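Putative succinylglutamate desuccinylase / aspartoacylase (PDB 3FMC) is probably a zinc-dependent hydrolase of the succinylglutamate desuccinylase/aspartoacylase family, acting on ester bonds. Local coordinates at residues N101-D106 with G147-H152; L105-N110 with E136-R141. All coordinates share one frame; numbering follows the deposited sequence.

Interaction 1 (N101-D106 with G147-H152); sequences NREYLD and GVTTGH. With SO4 (sulfate ion), chain K.
E103 reaches the start of helix 150-163 because its CG stands anti to its own carbonyl carbon (chi1 -76°) and its chain bends again at CG. H152 holds its ring anti to its backbone N, and this turns ND1 back to the E103 main chain. The motif is a helix N-cap. T149 is the N-cap residue, and its OG1 accepts from H152 N at 2.9 Å. T149 OG1 also donates to E103 OE2, at 2.9 Å, meeting it from above the carboxylate plane. OG1 is thus used once as donor and once as acceptor. The carboxylate lies beside the first turn, where the helix dipole would probably favour a negative charge. A second bond crosses between the segments, from the ring: H152 ND1 donates to E103 O at 2.8 Å, a little tilted from the carbonyl plane. E103 therefore meets the helix through both its side chain and its backbone. G151 completes the fit, with E103 CB 3.6 Å from G151 O. With an alanine here, T149 OG1 would probably lose its carboxylate acceptor, and a gap is likely to open where E103 CG and CD lie against G151 C and H152 N. T150 OG1 hydrogen-bonds to Q354 O of the second subunit, so this helix start also faces the assembly. Just upstream, N101 and R102 hold a sulfate, probably from the crystallisation liquor, with R91 and N99. This is consistent with an anion-binding pocket, as formed by the Asn-Arg pair of M14 carboxypeptidases. N101 also touches H43, which may be a zinc ligand together with E46 and H172. R102 NH2 donates to sulfate O2 at 2.8 Å, while NH1 is shared between sulfate O1 and N101 O, meeting that carbonyl oxygen from above its plane.

Interaction 2 (L105-N110 with E136-R141); sequences LDHGFN and EECARR
L105 meets R141 first, as the loop before helix 111-118 packs along the last turns of helix 123-142 in the catalytic domain. L105 CD1 lies over one face of the R141 guanidinium, offset toward its rim and 3.6 Å from R141 NE. The other branch, L105 CD2, rests against the helix backbone, 3.9 Å from E137 O, and also nears C138. R141 NE is itself hydrogen-bonded to NE2 of H152. H107 comes next. H107 ND1 is 3.4 Å from E137 CB, and the two side chains run past each other in opposite directions. A water joins ND1 to the carboxylate, donating to E137 OE1 at 3.0 Å. The C138 sulfur sits at the ring edge, 5.1 Å from the H107 ring centroid, and H107 NE2 hydrogen-bonds to H163 NE2. F109 follows, with its ring held between the backbone N and the carbonyl carbon (chi1 70°), which leaves F109 CD1 4.2 Å from E137 CG. E137 is held in turn by a side-on salt bridge from R140: R140 NH2 donates to E137 OE1 at 2.9 Å, and NE to E137 OE2.

The chain enters both contacts through one loop, after helix 77-80. Residues 101-106 serve interaction 1 and run into 105-110 of interaction 2, so the two segments share L105 and D106, and L105 touches both partners. Helix 111-118 and then helix 123-142 follow. The second of these comes back at 136-141 and closes the smaller loop, with 25 residues between its segments. The chain goes on to 147-152 and closes the larger one, with 40 between. Interaction 2 is therefore nested within interaction 1, and the two do not cross. Their centres are 12 Å apart. Together they tie one loop to two successive helices, 123-142 and 150-163. V148 CG1, just before helix 150-163, also packs on R141 O.

Interaction 1 (N101-D106 with G147-H152)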
ATOM      1  N   ASN C 101      18.130  -2.576   1.642  1.00 14.43           N
ATOM      2  CA  ASN C 101      19.512  -2.262   2.054  1.00 13.41           C
ATOM      3  C   ASN C 101      19.836  -2.723   3.467  1.00 15.30           C
ATOM      4  O   ASN C 101      20.746  -2.201   4.149  1.00 16.79           O
ATOM      5  CB  ASN C 101      19.760  -0.771   1.836  1.00 15.82           C
ATOM      6  CG  ASN C 101      21.237  -0.390   1.907  1.00 14.76           C
ATOM      7  OD1 ASN C 101      22.103  -1.063   1.348  1.00 13.40           O
ATOM      8  ND2 ASN C 101      21.506   0.741   2.557  1.00 16.20           N
ATOM      9  N   ARG C 102      19.068  -3.698   3.941  1.00 12.46           N
ATOM     10  CA  ARG C 102      19.383  -4.387   5.182  1.00 12.98           C
ATOM     11  C   ARG C 102      19.538  -5.886   4.888  1.00 15.69           C
ATOM     12  O   ARG C 102      19.649  -6.678   5.802  1.00 15.36           O
ATOM     13  CB  ARG C 102      18.309  -4.174   6.231  1.00 14.04           C
ATOM     14  CG  ARG C 102      18.269  -2.761   6.728  1.00 20.30           C
ATOM     15  CD  ARG C 102      19.570  -2.300   7.379  1.00 22.83           C
ATOM     16  NE  ARG C 102      19.332  -0.929   7.824  1.00 23.82           N
ATOM     17  CZ  ARG C 102      19.470   0.156   7.053  1.00 23.90           C
ATOM     18  NH1 ARG C 102      20.003   0.083   5.843  1.00 27.37           N
ATOM     19  NH2 ARG C 102      19.131   1.343   7.546  1.00 29.74           N
ATOM     20  N   GLU C 103      19.560  -6.254   3.606  1.00 14.52           N
ATOM     21  CA  GLU C 103      19.638  -7.667   3.195  1.00 14.71           C
ATOM     22  C   GLU C 103      21.012  -8.199   2.789  1.00 14.95           C
ATOM     23  O   GLU C 103      21.155  -9.336   2.335  1.00 13.46           O
ATOM     24  CB  GLU C 103      18.648  -7.863   2.059  1.00 14.79           C
ATOM     25  CG  GLU C 103      17.196  -7.926   2.518  1.00 16.96           C
ATOM     26  CD  GLU C 103      16.789  -9.284   3.034  1.00 22.17           C
ATOM     27  OE1 GLU C 103      17.661 -10.075   3.516  1.00 17.86           O
ATOM     28  OE2 GLU C 103      15.580  -9.565   2.928  1.00 23.76           O
ATOM     29  N   TYR C 104      22.058  -7.406   2.975  1.00 14.27           N
ATOM     30  CA  TYR C 104      23.394  -7.898   2.556  1.00 12.94           C
ATOM     31  C   TYR C 104      23.915  -8.962   3.519  1.00 15.29           C
ATOM     32  O   TYR C 104      23.418  -9.117   4.630  1.00 14.57           O
ATOM     33  CB  TYR C 104      24.376  -6.729   2.305  1.00 14.01           C
ATOM     34  CG  TYR C 104      23.990  -5.872   1.092  1.00 10.27           C
ATOM     35  CD1 TYR C 104      24.448  -6.175  -0.179  1.00 13.31           C
ATOM     36  CD2 TYR C 104      23.136  -4.787   1.207  1.00 14.28           C
ATOM     37  CE1 TYR C 104      24.108  -5.458  -1.264  1.00 14.52           C
ATOM     38  CE2 TYR C 104      22.774  -4.049   0.110  1.00 14.43           C
ATOM     39  CZ  TYR C 104      23.247  -4.387  -1.147  1.00 15.47           C
ATOM     40  OH  TYR C 104      22.903  -3.580  -2.216  1.00 12.78           O
ATOM     41  N   LEU C 105      24.947  -9.670   3.087  1.00 14.58           N
ATOM     42  CA  LEU C 105      25.481 -10.814   3.786  1.00 14.81           C
ATOM     43  C   LEU C 105      26.673 -10.467   4.648  1.00 18.21           C
ATOM     44  O   LEU C 105      27.647  -9.925   4.133  1.00 17.31           O
ATOM     45  CB  LEU C 105      25.926 -11.837   2.735  1.00 18.79           C
ATOM     46  CG  LEU C 105      26.545 -13.157   3.226  1.00 17.38           C
ATOM     47  CD1 LEU C 105      25.676 -13.833   4.289  1.00 16.40           C
ATOM     48  CD2 LEU C 105      26.855 -14.074   2.020  1.00 19.01           C
ATOM     49  N   ASP C 106      26.549 -10.705   5.957  1.00 18.85           N
ATOM     50  CA  ASP C 106      27.642 -10.538   6.932  1.00 21.14           C
ATOM     51  C   ASP C 106      28.348 -11.859   6.907  1.00 21.76           C
ATOM     52  O   ASP C 106      27.760 -12.896   7.234  1.00 24.43           O
ATOM     53  CB  ASP C 106      27.082 -10.306   8.320  1.00 21.19           C
ATOM     54  CG  ASP C 106      28.132  -9.824   9.366  1.00 26.22           C
ATOM     55  OD1 ASP C 106      29.269  -9.457   9.036  1.00 22.70           O
ATOM     56  OD2 ASP C 106      27.762  -9.772  10.559  1.00 26.96           O
ATOM     57  N   GLY C 147      16.264 -22.125   0.342  1.00 16.12           N
ATOM     58  CA  GLY C 147      16.197 -20.874  -0.398  1.00 16.84           C
ATOM     59  C   GLY C 147      16.484 -19.676   0.458  1.00 15.69           C
ATOM     60  O   GLY C 147      16.832 -19.814   1.632  1.00 14.13           O
ATOM     61  N   VAL C 148      16.391 -18.504  -0.154  1.00 16.39           N
ATOM     62  CA  VAL C 148      16.629 -17.252   0.536  1.00 16.21           C
ATOM     63  C   VAL C 148      15.538 -16.234   0.152  1.00 12.03           C
ATOM     64  O   VAL C 148      14.838 -16.377  -0.877  1.00 13.13           O
ATOM     65  CB  VAL C 148      18.052 -16.653   0.193  1.00 14.92           C
ATOM     66  CG1 VAL C 148      19.161 -17.649   0.574  1.00 17.44           C
ATOM     67  CG2 VAL C 148      18.163 -16.218  -1.307  1.00 13.73           C
ATOM     68  N   THR C 149      15.434 -15.179   0.932  1.00 12.44           N
ATOM     69  CA  THR C 149      14.405 -14.157   0.638  1.00 13.90           C
ATOM     70  C   THR C 149      14.634 -13.469  -0.708  1.00 15.52           C
ATOM     71  O   THR C 149      15.746 -13.475  -1.272  1.00 15.19           O
ATOM     72  CB  THR C 149      14.322 -13.049   1.753  1.00 15.86           C
ATOM     73  OG1 THR C 149      15.482 -12.225   1.705  1.00 16.65           O
ATOM     74  CG2 THR C 149      14.165 -13.624   3.151  1.00 14.94           C
ATOM     75  N   THR C 150      13.591 -12.820  -1.209  1.00 11.87           N
ATOM     76  CA  THR C 150      13.656 -12.063  -2.448  1.00 13.49           C
ATOM     77  C   THR C 150      14.768 -11.017  -2.367  1.00 15.03           C
ATOM     78  O   THR C 150      15.593 -10.895  -3.284  1.00 12.45           O
ATOM     79  CB  THR C 150      12.259 -11.426  -2.742  1.00 12.61           C
ATOM     80  OG1 THR C 150      11.301 -12.516  -2.846  1.00 13.73           O
ATOM     81  CG2 THR C 150      12.301 -10.524  -4.042  1.00 10.74           C
ATOM     82  N   GLY C 151      14.793 -10.305  -1.243  1.00 16.55           N
ATOM     83  CA  GLY C 151      15.750  -9.206  -1.029  1.00 16.41           C
ATOM     84  C   GLY C 151      17.154  -9.742  -0.801  1.00 13.74           C
ATOM     85  O   GLY C 151      18.119  -9.168  -1.277  1.00 13.41           O
ATOM     86  N   HIS C 152      17.276 -10.857  -0.113  1.00 14.29           N
ATOM     87  CA  HIS C 152      18.607 -11.444   0.101  1.00 14.00           C
ATOM     88  C   HIS C 152      19.211 -11.929  -1.208  1.00 16.13           C
ATOM     89  O   HIS C 152      20.435 -11.760  -1.430  1.00 14.74           O
ATOM     90  CB  HIS C 152      18.541 -12.558   1.142  1.00 14.04           C
ATOM     91  CG  HIS C 152      19.861 -12.955   1.720  1.00 16.08           C
ATOM     92  ND1 HIS C 152      20.686 -12.066   2.401  1.00 18.41           N
ATOM     93  CD2 HIS C 152      20.449 -14.170   1.814  1.00 20.34           C
ATOM     94  CE1 HIS C 152      21.733 -12.728   2.866  1.00 19.70           C
ATOM     95  NE2 HIS C 152      21.606 -14.006   2.540  1.00 16.18           N
TER
HETATM   96  S   SO4 K 368      19.308   3.421   4.500  1.00 34.99           S
HETATM   97  O1  SO4 K 368      19.037   2.024   4.097  1.00 19.44           O
HETATM   98  O2  SO4 K 368      18.858   3.611   5.877  1.00 39.53           O
HETATM   99  O3  SO4 K 368      18.667   4.465   3.643  1.00 29.57           O
HETATM  100  O4  SO4 K 368      20.762   3.630   4.382  1.00 43.18           O

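Interaction 2 (L105-N110 with E136-R141)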
ATOM      1  N   LEU C 105      24.947  -9.670   3.087  1.00 14.58           N
ATOM      2  CA  LEU C 105      25.481 -10.814   3.786  1.00 14.81           C
ATOM      3  C   LEU C 105      26.673 -10.467   4.648  1.00 18.21           C
ATOM      4  O   LEU C 105      27.647  -9.925   4.133  1.00 17.31           O
ATOM      5  CB  LEU C 105      25.926 -11.837   2.735  1.00 18.79           C
ATOM      6  CG  LEU C 105      26.545 -13.157   3.226  1.00 17.38           C
ATOM      7  CD1 LEU C 105      25.676 -13.833   4.289  1.00 16.40           C
ATOM      8  CD2 LEU C 105      26.855 -14.074   2.020  1.00 19.01           C
ATOM      9  N   ASP C 106      26.549 -10.705   5.957  1.00 18.85           N
ATOM     10  CA  ASP C 106      27.642 -10.538   6.932  1.00 21.14           C
ATOM     11  C   ASP C 106      28.348 -11.859   6.907  1.00 21.76           C
ATOM     12  O   ASP C 106      27.760 -12.896   7.234  1.00 24.43           O
ATOM     13  CB  ASP C 106      27.082 -10.306   8.320  1.00 21.19           C
ATOM     14  CG  ASP C 106      28.132  -9.824   9.366  1.00 26.22           C
ATOM     15  OD1 ASP C 106      29.269  -9.457   9.036  1.00 22.70           O
ATOM     16  OD2 ASP C 106      27.762  -9.772  10.559  1.00 26.96           O
ATOM     17  N   HIS C 107      29.608 -11.850   6.502  1.00 22.22           N
ATOM     18  CA  HIS C 107      30.358 -13.089   6.477  1.00 25.78           C
ATOM     19  C   HIS C 107      30.640 -13.557   7.906  1.00 27.28           C
ATOM     20  O   HIS C 107      31.240 -12.868   8.707  1.00 32.43           O
ATOM     21  CB  HIS C 107      31.600 -12.963   5.616  1.00 25.00           C
ATOM     22  CG  HIS C 107      31.281 -12.681   4.174  1.00 22.61           C
ATOM     23  ND1 HIS C 107      30.779 -13.642   3.316  1.00 21.80           N
ATOM     24  CD2 HIS C 107      31.424 -11.556   3.435  1.00 20.34           C
ATOM     25  CE1 HIS C 107      30.628 -13.113   2.111  1.00 25.53           C
ATOM     26  NE2 HIS C 107      31.008 -11.848   2.159  1.00 20.09           N
ATOM     27  N   GLY C 108      30.157 -14.738   8.218  1.00 33.53           N
ATOM     28  CA  GLY C 108      30.324 -15.283   9.550  1.00 34.68           C
ATOM     29  C   GLY C 108      31.630 -15.999   9.854  1.00 34.03           C
ATOM     30  O   GLY C 108      31.944 -16.204  11.023  1.00 38.83           O
ATOM     31  N   PHE C 109      32.400 -16.383   8.839  1.00 29.33           N
ATOM     32  CA  PHE C 109      33.630 -17.124   9.098  1.00 28.48           C
ATOM     33  C   PHE C 109      34.635 -16.377  10.011  1.00 29.31           C
ATOM     34  O   PHE C 109      34.673 -15.127  10.099  1.00 26.08           O
ATOM     35  CB  PHE C 109      34.253 -17.636   7.800  1.00 27.97           C
ATOM     36  CG  PHE C 109      34.838 -16.577   6.935  1.00 25.92           C
ATOM     37  CD1 PHE C 109      34.056 -15.884   6.009  1.00 25.92           C
ATOM     38  CD2 PHE C 109      36.188 -16.289   7.006  1.00 25.16           C
ATOM     39  CE1 PHE C 109      34.633 -14.923   5.214  1.00 24.50           C
ATOM     40  CE2 PHE C 109      36.752 -15.337   6.216  1.00 25.10           C
ATOM     41  CZ  PHE C 109      35.998 -14.650   5.330  1.00 23.43           C
ATOM     42  N   ASN C 110      35.423 -17.156  10.739  1.00 28.97           N
ATOM     43  CA  ASN C 110      36.347 -16.574  11.719  1.00 26.70           C
ATOM     44  C   ASN C 110      37.566 -16.049  10.976  1.00 22.11           C
ATOM     45  O   ASN C 110      38.318 -16.826  10.382  1.00 23.31           O
ATOM     46  CB  ASN C 110      36.697 -17.600  12.807  1.00 26.49           C
ATOM     47  CG  ASN C 110      37.626 -17.034  13.871  1.00 34.96           C
ATOM     48  OD1 ASN C 110      38.580 -16.338  13.567  1.00 34.55           O
ATOM     49  ND2 ASN C 110      37.348 -17.346  15.126  1.00 40.93           N
ATOM     50  N   GLU C 136      33.083 -16.815  -2.879  1.00 22.10           N
ATOM     51  CA  GLU C 136      32.572 -18.177  -2.703  1.00 22.29           C
ATOM     52  C   GLU C 136      31.492 -18.257  -1.639  1.00 20.57           C
ATOM     53  O   GLU C 136      30.564 -19.063  -1.748  1.00 20.89           O
ATOM     54  CB  GLU C 136      33.711 -19.165  -2.376  1.00 21.81           C
ATOM     55  CG  GLU C 136      33.198 -20.619  -2.114  1.00 25.86           C
ATOM     56  CD  GLU C 136      32.316 -21.205  -3.250  1.00 39.09           C
ATOM     57  OE1 GLU C 136      32.470 -20.800  -4.426  1.00 39.20           O
ATOM     58  OE2 GLU C 136      31.472 -22.083  -2.949  1.00 44.04           O
ATOM     59  N   GLU C 137      31.624 -17.444  -0.587  1.00 17.80           N
ATOM     60  CA  GLU C 137      30.663 -17.418   0.503  1.00 18.20           C
ATOM     61  C   GLU C 137      29.271 -16.923   0.046  1.00 19.97           C
ATOM     62  O   GLU C 137      28.227 -17.384   0.558  1.00 20.07           O
ATOM     63  CB  GLU C 137      31.197 -16.591   1.680  1.00 21.04           C
ATOM     64  CG  GLU C 137      32.248 -17.312   2.511  1.00 21.28           C
ATOM     65  CD  GLU C 137      31.710 -18.543   3.226  1.00 24.92           C
ATOM     66  OE1 GLU C 137      30.981 -18.410   4.211  1.00 27.93           O
ATOM     67  OE2 GLU C 137      32.017 -19.651   2.788  1.00 34.41           O
ATOM     68  N   CYS C 138      29.275 -15.998  -0.914  1.00 19.73           N
ATOM     69  CA  CYS C 138      28.039 -15.478  -1.509  1.00 17.76           C
ATOM     70  C   CYS C 138      27.360 -16.612  -2.312  1.00 19.10           C
ATOM     71  O   CYS C 138      26.150 -16.790  -2.241  1.00 20.83           O
ATOM     72  CB  CYS C 138      28.318 -14.300  -2.442  1.00 17.22           C
ATOM     73  SG  CYS C 138      28.808 -12.777  -1.568  1.00 17.49           S
ATOM     74  N   ALA C 139      28.149 -17.330  -3.116  1.00 18.66           N
ATOM     75  CA  ALA C 139      27.652 -18.452  -3.903  1.00 16.93           C
ATOM     76  C   ALA C 139      27.070 -19.510  -2.983  1.00 19.73           C
ATOM     77  O   ALA C 139      26.016 -20.052  -3.251  1.00 21.89           O
ATOM     78  CB  ALA C 139      28.776 -19.037  -4.770  1.00 19.68           C
ATOM     79  N   ARG C 140      27.762 -19.821  -1.898  1.00 20.30           N
ATOM     80  CA  ARG C 140      27.306 -20.822  -0.966  1.00 21.99           C
ATOM     81  C   ARG C 140      25.960 -20.412  -0.351  1.00 22.95           C
ATOM     82  O   ARG C 140      25.061 -21.235  -0.158  1.00 20.52           O
ATOM     83  CB  ARG C 140      28.378 -21.020   0.122  1.00 21.88           C
ATOM     84  CG  ARG C 140      27.973 -22.000   1.224  1.00 32.57           C
ATOM     85  CD  ARG C 140      29.133 -22.369   2.165  1.00 33.54           C
ATOM     86  NE  ARG C 140      29.395 -21.361   3.193  1.00 46.04           N
ATOM     87  CZ  ARG C 140      28.656 -21.193   4.285  1.00 48.46           C
ATOM     88  NH1 ARG C 140      27.570 -21.937   4.504  1.00 55.08           N
ATOM     89  NH2 ARG C 140      28.991 -20.257   5.163  1.00 53.53           N
ATOM     90  N   ARG C 141      25.829 -19.133  -0.040  1.00 21.71           N
ATOM     91  CA  ARG C 141      24.604 -18.606   0.544  1.00 21.06           C
ATOM     92  C   ARG C 141      23.373 -18.802  -0.351  1.00 19.04           C
ATOM     93  O   ARG C 141      22.288 -19.119   0.128  1.00 20.44           O
ATOM     94  CB  ARG C 141      24.772 -17.096   0.784  1.00 20.49           C
ATOM     95  CG  ARG C 141      23.697 -16.515   1.634  1.00 20.10           C
ATOM     96  CD  ARG C 141      23.858 -16.969   3.068  1.00 28.77           C
ATOM     97  NE  ARG C 141      22.957 -16.205   3.879  1.00 22.09           N
ATOM     98  CZ  ARG C 141      22.913 -16.193   5.190  1.00 26.43           C
ATOM     99  NH1 ARG C 141      23.712 -16.970   5.915  1.00 29.95           N
ATOM    100  NH2 ARG C 141      22.015 -15.430   5.774  1.00 29.36           N
TER
HETATM  101  O   HOH W   1      29.351 -15.949   4.645  1.00 30.41           O